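Local coordinates for protein halohydrin dehalogenase (Rhizobium radiobacter, PDB 4IY1) that catalyses the dehalogenation of halohydrins, probably by ring closure to epoxides, and in this engineered form is associated with cyanolysis in atorvastatin synthesis, at residues G13-G16 / S17-L21; A65-A69 / L70-D74; A93-D96 / Y97-V101. The protein carries 37 engineered substitutions. All blocks are in the same frame, centred on the assembly; numbering follows the deposited sequence.

Interaction 1 of 3, residues G13-G16 / S17-L21; sequences GGMG and SALRL
The peptide carbonyl of Gly13 is met by two donors of a single residue one helical turn ahead: the amide and the hydroxyl of Ser17 are tilted to opposite sides of the carbonyl plane, Ser17 N by 21° and Ser17 OG by 30°. The backbone bond, Ser17 N to Gly13 O, measures 3.2 Å, and the hydroxyl bond, Ser17 OG to Gly13 O, is shorter at 2.8 Å. OG reaches back over the turn because it stands beside its own backbone N and anti to the carbonyl carbon (chi1 -66°). With two bonds on one oxygen, the loop end is probably held in place and the serine hydroxyl kept from turning.

From there the helix runs on by regular bonds, Ala18 N to Gly14 O at 3.0 Å and Leu19 N to Met15 O at 2.9 Å. On the outer side Met15, bent at its second and third torsions, turns its terminal methyl toward Leu19, and the two chains meet at a slant with Met15 CE 4.0 Å from Leu19 CD1. Leu19 also lays CB and CG against the carbonyl oxygen of Met15.

Gly13 N is held by Asn79, and Gly16 N by Gln214. The inner face, with Ser17 and Leu21, packs on strand 3-6 and helix 214-225, where Arg20 NE forms a salt bridge with Glu219.

This glycine-rich turn at the start of helix 14-23, following strand 3-6, corresponds to the Rossmann-type element that cradles the dinucleotide in cofactor-dependent short-chain dehydrogenases; halohydrin dehalogenases, which use no such cofactor, keep its architecture in the first beta-alpha-beta unit.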
loop_
_atom_site.group_PDB
_atom_site.type_symbol
_atom_site.label_atom_id
_atom_site.label_comp_id
_atom_site.label_asym_id
_atom_site.label_seq_id
_atom_site.Cartn_x
_atom_site.Cartn_y
_atom_site.Cartn_z
ATOM N N GLY B 13 0.761 -23.494 5.935
ATOM C CA GLY B 13 -0.458 -23.613 5.135
ATOM C C GLY B 13 -0.628 -24.975 4.503
ATOM O O GLY B 13 -1.541 -25.193 3.695
ATOM N N GLY B 14 0.332 -25.862 4.772
ATOM C CA GLY B 14 0.440 -27.120 4.042
ATOM C C GLY B 14 -0.816 -27.993 3.996
ATOM O O GLY B 14 -1.300 -28.323 2.909
ATOM N N MET B 15 -1.322 -28.409 5.162
ATOM C CA MET B 15 -2.421 -29.418 5.201
ATOM C C MET B 15 -3.748 -28.829 4.747
ATOM O O MET B 15 -4.463 -29.410 3.922
ATOM C CB MET B 15 -2.565 -30.041 6.597
ATOM C CG MET B 15 -1.334 -30.799 7.046
ATOM S SD MET B 15 -0.935 -32.156 5.936
ATOM C CE MET B 15 -2.415 -33.158 6.112
ATOM N N GLY B 16 -4.045 -27.625 5.202
ATOM C CA GLY B 16 -5.254 -26.939 4.728
ATOM C C GLY B 16 -5.302 -26.882 3.226
ATOM O O GLY B 16 -6.345 -27.126 2.614
ATOM N N SER B 17 -4.158 -26.597 2.611
ATOM C CA SER B 17 -4.091 -26.486 1.161
ATOM C C SER B 17 -4.286 -27.833 0.505
ATOM O O SER B 17 -5.076 -27.961 -0.414
ATOM C CB SER B 17 -2.751 -25.894 0.720
ATOM O OG SER B 17 -2.642 -24.562 1.169
ATOM N N ALA B 18 -3.479 -28.808 0.893
ATOM C CA ALA B 18 -3.491 -30.100 0.183
ATOM C C ALA B 18 -4.844 -30.787 0.360
ATOM O O ALA B 18 -5.457 -31.221 -0.620
ATOM C CB ALA B 18 -2.355 -31.014 0.670
ATOM N N LEU B 19 -5.335 -30.835 1.599
ATOM C CA LEU B 19 -6.627 -31.483 1.880
ATOM C C LEU B 19 -7.764 -30.824 1.117
ATOM O O LEU B 19 -8.511 -31.501 0.411
ATOM C CB LEU B 19 -6.937 -31.478 3.376
ATOM C CG LEU B 19 -5.996 -32.299 4.253
ATOM C CD1 LEU B 19 -6.304 -32.119 5.738
ATOM C CD2 LEU B 19 -6.053 -33.756 3.860
ATOM N N ARG B 20 -7.883 -29.496 1.216
ATOM C CA ARG B 20 -8.930 -28.788 0.480
ATOM C C ARG B 20 -8.777 -28.902 -1.052
ATOM O O ARG B 20 -9.758 -29.060 -1.784
ATOM C CB ARG B 20 -9.030 -27.325 0.928
ATOM C CG ARG B 20 -10.276 -26.618 0.462
ATOM C CD ARG B 20 -11.528 -27.423 0.812
ATOM N NE ARG B 20 -12.763 -26.876 0.234
ATOM C CZ ARG B 20 -13.267 -27.232 -0.952
ATOM N NH1 ARG B 20 -12.602 -28.068 -1.750
ATOM N NH2 ARG B 20 -14.433 -26.739 -1.347
ATOM N N LEU B 21 -7.544 -28.999 -1.523
ATOM C CA LEU B 21 -7.327 -29.155 -2.969
ATOM C C LEU B 21 -7.714 -30.566 -3.414
ATOM O O LEU B 21 -8.311 -30.773 -4.474
ATOM C CB LEU B 21 -5.858 -28.872 -3.307
ATOM C CG LEU B 21 -5.420 -27.389 -3.264
ATOM C CD1 LEU B 21 -3.913 -27.273 -3.431
ATOM C CD2 LEU B 21 -6.097 -26.646 -4.398
#

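Interaction 2 of 3, residues A65-A69 / L70-D74; sequences AVTSA and LGHVD. Engineered in segment 70-74: Leu70 (natural residue Tyr), His72 (natural residue Gln).
Leu70 N donates to Val66 O at 2.8 Å in a full helical bond, but the next one, Gly71 N to Thr67 O, is weak at 3.4 Å, and Gly71 then leaves helical geometry with a phi of 124°. With these backbone angles any side chain would collide with Leu70 O, which suits a glycine.

Past the turn the chain swings across the end of the helix, which brings Val73 beside Val66 and Thr67. Val73 places CG2 4.0 Å from Val66 CG1, the two branched chains crossing at about a right angle, and the same methyl lies 4.0 Å from Thr67 OG1. The two valines present different branches: CG1 of Val66 is anti to its own N (chi1 174°), whereas the touching branch of Val73 sits beside its backbone N. Thr67 also has a methyl contact, CG2 approaching His72 CD2 to 3.8 Å at a slant to the imidazole. Its hydroxyl turns back along the helix to bond Ile63 O. Leu70 sets its CB over the Val66 carbonyl oxygen and extends CD1 to 4.3 Å from Val66 CG1. Both Leu70 and His72 are engineered, replacing a natural tyrosine and glutamine.

Val66 and Val73 share Ile5 of strand 3-6 as a neighbour, while Leu70 leans on Thr27 and Ala29 of strand 27-30. Gln118 of helix 94-122 accepts from Val73 N, and Asp74 pairs with Arg122.

A glycine-terminated helix end leading through a short turn into a central parallel strand, here 75-79, belongs to the crossover by which a Rossmann-like sheet passes from its strand 52-53 at one edge to the other side of strand 3-6.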
loop_
_atom_site.group_PDB
_atom_site.type_symbol
_atom_site.label_atom_id
_atom_site.label_comp_id
_atom_site.label_asym_id
_atom_site.label_seq_id
_atom_site.Cartn_x
_atom_site.Cartn_y
_atom_site.Cartn_z
ATOM N N ALA B 65 9.763 -35.002 -11.073
ATOM C CA ALA B 65 9.245 -36.231 -10.494
ATOM C C ALA B 65 7.705 -36.252 -10.507
ATOM O O ALA B 65 7.091 -37.270 -10.832
ATOM C CB ALA B 65 9.794 -36.429 -9.087
ATOM N N VAL B 66 7.086 -35.113 -10.205
ATOM C CA VAL B 66 5.627 -34.989 -10.260
ATOM C C VAL B 66 5.172 -35.045 -11.701
ATOM O O VAL B 66 4.138 -35.644 -12.014
ATOM C CB VAL B 66 5.129 -33.649 -9.651
ATOM C CG1 VAL B 66 3.634 -33.491 -9.872
ATOM C CG2 VAL B 66 5.483 -33.543 -8.156
ATOM N N THR B 67 5.872 -34.323 -12.563
ATOM C CA THR B 67 5.529 -34.302 -13.981
ATOM C C THR B 67 5.617 -35.703 -14.608
ATOM O O THR B 67 4.749 -36.089 -15.403
ATOM C CB THR B 67 6.410 -33.310 -14.769
ATOM O OG1 THR B 67 6.206 -31.984 -14.263
ATOM C CG2 THR B 67 6.047 -33.322 -16.262
ATOM N N SER B 68 6.627 -36.480 -14.209
ATOM C CA SER B 68 6.758 -37.867 -14.683
ATOM C C SER B 68 5.556 -38.677 -14.263
ATOM O O SER B 68 4.853 -39.219 -15.090
ATOM C CB SER B 68 8.017 -38.538 -14.123
ATOM O OG SER B 68 9.183 -37.996 -14.701
ATOM N N ALA B 69 5.324 -38.738 -12.959
ATOM C CA ALA B 69 4.288 -39.586 -12.382
ATOM C C ALA B 69 2.857 -39.129 -12.690
ATOM O O ALA B 69 2.045 -39.921 -13.157
ATOM C CB ALA B 69 4.497 -39.720 -10.884
ATOM N N LEU B 70 2.549 -37.858 -12.431
ATOM C CA LEU B 70 1.152 -37.410 -12.329
ATOM C C LEU B 70 0.658 -36.606 -13.503
ATOM O O LEU B 70 -0.495 -36.214 -13.520
ATOM C CB LEU B 70 0.899 -36.624 -11.033
ATOM C CG LEU B 70 1.142 -37.393 -9.727
ATOM C CD1 LEU B 70 0.915 -36.536 -8.479
ATOM C CD2 LEU B 70 0.280 -38.643 -9.681
ATOM N N GLY B 71 1.520 -36.324 -14.470
ATOM C CA GLY B 71 1.082 -35.631 -15.677
ATOM C C GLY B 71 1.805 -34.338 -16.031
ATOM O O GLY B 71 2.476 -34.262 -17.063
ATOM N N HIS B 72 1.635 -33.310 -15.206
ATOM C CA HIS B 72 1.899 -31.922 -15.602
ATOM C C HIS B 72 1.318 -31.067 -14.551
ATOM O O HIS B 72 0.142 -31.213 -14.217
ATOM C CB HIS B 72 1.204 -31.571 -16.920
ATOM C CG HIS B 72 2.147 -31.468 -18.101
ATOM N ND1 HIS B 72 1.744 -31.680 -19.377
ATOM C CD2 HIS B 72 3.526 -31.221 -18.161
ATOM C CE1 HIS B 72 2.797 -31.541 -20.208
ATOM N NE2 HIS B 72 3.887 -31.260 -19.460
ATOM N N VAL B 73 2.089 -30.098 -14.080
ATOM C CA VAL B 73 1.699 -29.344 -12.897
ATOM C C VAL B 73 0.763 -28.192 -13.273
ATOM O O VAL B 73 1.082 -27.367 -14.128
ATOM C CB VAL B 73 2.937 -28.827 -12.136
ATOM C CG1 VAL B 73 2.529 -28.005 -10.930
ATOM C CG2 VAL B 73 3.834 -29.985 -11.736
ATOM N N ASP B 74 -0.446 -28.217 -12.735
ATOM C CA ASP B 74 -1.401 -27.152 -13.009
ATOM C C ASP B 74 -1.333 -26.131 -11.889
ATOM O O ASP B 74 -1.620 -24.961 -12.092
ATOM C CB ASP B 74 -2.817 -27.713 -13.132
ATOM C CG ASP B 74 -2.973 -28.652 -14.328
ATOM O OD1 ASP B 74 -3.009 -29.879 -14.120
ATOM O OD2 ASP B 74 -3.126 -28.165 -15.463
#

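Interaction 3 of 3, residues A93-D96 / Y97-V101; sequences AVED and YRDMV. Engineered in segment 97-101: Asp99 (natural residue Gly), Met100 (natural residue Ala).
Glu95 and Arg98, three residues apart on one helical turn, form a salt bridge in which Arg98 NH1 lies 3.0 Å from Glu95 OE1. The bond is bent, with an angle of 140° at the hydrogen, and NH1 meets OE1 from above the carboxylate plane. Val94 covers one face of the same guanidinium, CG1 coming to 3.6 Å from Arg98 NH1.

The arginine reaches both because its chain is extended from CG to NE, while Glu95 bends at chi2 (62°) to bring its carboxylate round. On the far side of that carboxylate, Glu95 OE2 lies 3.9 Å from OD1 of the engineered Asp99, a like-charged pair that would probably be relieved in part by Arg98. Regular backbone bonds carry the turn, Arg98 N to Val94 O at 3.0 Å and Met100 N to Asp96 O at 3.0 Å. Asp96 OD2 lies 2.5 Å from Ala93 N at the N-cap, in the place of one half of a capping box, though the contact is too short to be modelled with confidence.

Arg98 NH2 also pairs with Glu102 of the second subunit, so an alanine here would probably leave two glutamates without their cationic mate and uncover Val94 CG1.

Tyr97 hydrogen-bonds Ser147 of helix 143-163 and Gln105 of the second subunit, whose Phe109 meets its ring. Helix 94-122, which follows strand 75-79 and leads to strand 126-130, thus begins packed between its neighbour helix 143-163 and the second subunit.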
loop_
_atom_site.group_PDB
_atom_site.type_symbol
_atom_site.label_atom_id
_atom_site.label_comp_id
_atom_site.label_asym_id
_atom_site.label_seq_id
_atom_site.Cartn_x
_atom_site.Cartn_y
_atom_site.Cartn_z
ATOM N N ALA B 93 24.178 -12.607 12.348
ATOM C CA ALA B 93 25.224 -12.672 11.355
ATOM C C ALA B 93 24.614 -12.538 9.949
ATOM O O ALA B 93 23.495 -13.006 9.695
ATOM C CB ALA B 93 26.003 -13.977 11.494
ATOM N N VAL B 94 25.361 -11.931 9.028
ATOM C CA VAL B 94 24.871 -11.749 7.653
ATOM C C VAL B 94 24.465 -13.079 7.020
ATOM O O VAL B 94 23.479 -13.182 6.257
ATOM C CB VAL B 94 25.934 -11.049 6.805
ATOM C CG1 VAL B 94 25.530 -11.013 5.351
ATOM C CG2 VAL B 94 26.162 -9.637 7.330
ATOM N N GLU B 95 25.231 -14.110 7.335
ATOM C CA GLU B 95 24.924 -15.431 6.839
ATOM C C GLU B 95 23.548 -15.936 7.294
ATOM O O GLU B 95 22.933 -16.766 6.627
ATOM C CB GLU B 95 26.044 -16.412 7.239
ATOM C CG GLU B 95 25.982 -17.733 6.497
ATOM C CD GLU B 95 26.161 -17.582 4.993
ATOM O OE1 GLU B 95 26.893 -16.673 4.554
ATOM O OE2 GLU B 95 25.601 -18.410 4.242
ATOM N N ASP B 96 23.074 -15.473 8.451
ATOM C CA ASP B 96 21.673 -15.721 8.874
ATOM C C ASP B 96 20.646 -15.109 7.884
ATOM O O ASP B 96 19.594 -15.695 7.607
ATOM C CB ASP B 96 21.402 -15.129 10.275
ATOM C CG ASP B 96 22.347 -15.664 11.341
ATOM O OD1 ASP B 96 22.339 -16.889 11.589
ATOM O OD2 ASP B 96 23.078 -14.849 11.954
ATOM N N TYR B 97 20.869 -13.864 7.489
ATOM C CA TYR B 97 19.956 -13.241 6.532
ATOM C C TYR B 97 19.977 -14.004 5.202
ATOM O O TYR B 97 18.920 -14.321 4.668
ATOM C CB TYR B 97 20.274 -11.758 6.345
ATOM C CG TYR B 97 19.262 -10.972 5.499
ATOM C CD1 TYR B 97 17.881 -11.190 5.618
ATOM C CD2 TYR B 97 19.692 -9.963 4.652
ATOM C CE1 TYR B 97 16.955 -10.410 4.907
ATOM C CE2 TYR B 97 18.787 -9.166 3.957
ATOM C CZ TYR B 97 17.426 -9.398 4.080
ATOM O OH TYR B 97 16.559 -8.614 3.330
ATOM N N ARG B 98 21.160 -14.471 4.786
ATOM C CA ARG B 98 21.271 -15.284 3.555
ATOM C C ARG B 98 20.433 -16.550 3.639
ATOM O O ARG B 98 19.646 -16.828 2.737
ATOM C CB ARG B 98 22.734 -15.657 3.224
ATOM C CG ARG B 98 23.563 -14.529 2.631
ATOM C CD ARG B 98 24.907 -15.009 2.031
ATOM N NE ARG B 98 25.755 -13.871 1.659
ATOM C CZ ARG B 98 26.670 -13.321 2.454
ATOM N NH1 ARG B 98 26.950 -13.864 3.628
ATOM N NH2 ARG B 98 27.250 -12.180 2.112
ATOM N N ASP B 99 20.497 -17.247 4.774
ATOM C CA ASP B 99 19.675 -18.444 4.973
ATOM C C ASP B 99 18.171 -18.123 5.001
ATOM O O ASP B 99 17.359 -18.909 4.517
ATOM C CB ASP B 99 20.057 -19.181 6.270
ATOM C CG ASP B 99 21.477 -19.736 6.248
ATOM O OD1 ASP B 99 22.068 -19.899 5.155
ATOM O OD2 ASP B 99 22.026 -19.962 7.351
ATOM N N MET B 100 17.799 -17.048 5.684
ATOM C CA MET B 100 16.409 -16.556 5.669
ATOM C C MET B 100 15.935 -16.312 4.220
ATOM O O MET B 100 14.955 -16.898 3.761
ATOM C CB MET B 100 16.302 -15.275 6.518
ATOM C CG MET B 100 14.885 -14.794 6.856
ATOM S SD MET B 100 13.976 -15.935 7.896
ATOM C CE MET B 100 14.553 -15.371 9.505
ATOM N N VAL B 101 16.694 -15.531 3.467
ATOM C CA VAL B 101 16.312 -15.238 2.081
ATOM C C VAL B 101 16.299 -16.549 1.247
ATOM O O VAL B 101 15.361 -16.832 0.491
ATOM C CB VAL B 101 17.251 -14.167 1.490
ATOM C CG1 VAL B 101 17.002 -13.997 0.002
ATOM C CG2 VAL B 101 17.043 -12.831 2.217
#

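How the interactions relate
All three contacts are local to continuous stretches, so none closes a long loop, and along the chain they follow in series without nesting or crossing. Interaction 1 opens the first helix after strand 3-6. Interaction 2 then ends helix 59-70 and delivers the chain to strand 75-79, its centre about 18 Å from that of interaction 1; both border strands 3-6 and 27-30. Interaction 3 begins helix 94-122, whose later residues Gln118 and Arg122 return to interaction 2, although the two contact centres are about 33 Å apart. Interactions 1 and 3 lie on opposite sides of the chain's centre, the latter facing the second subunit.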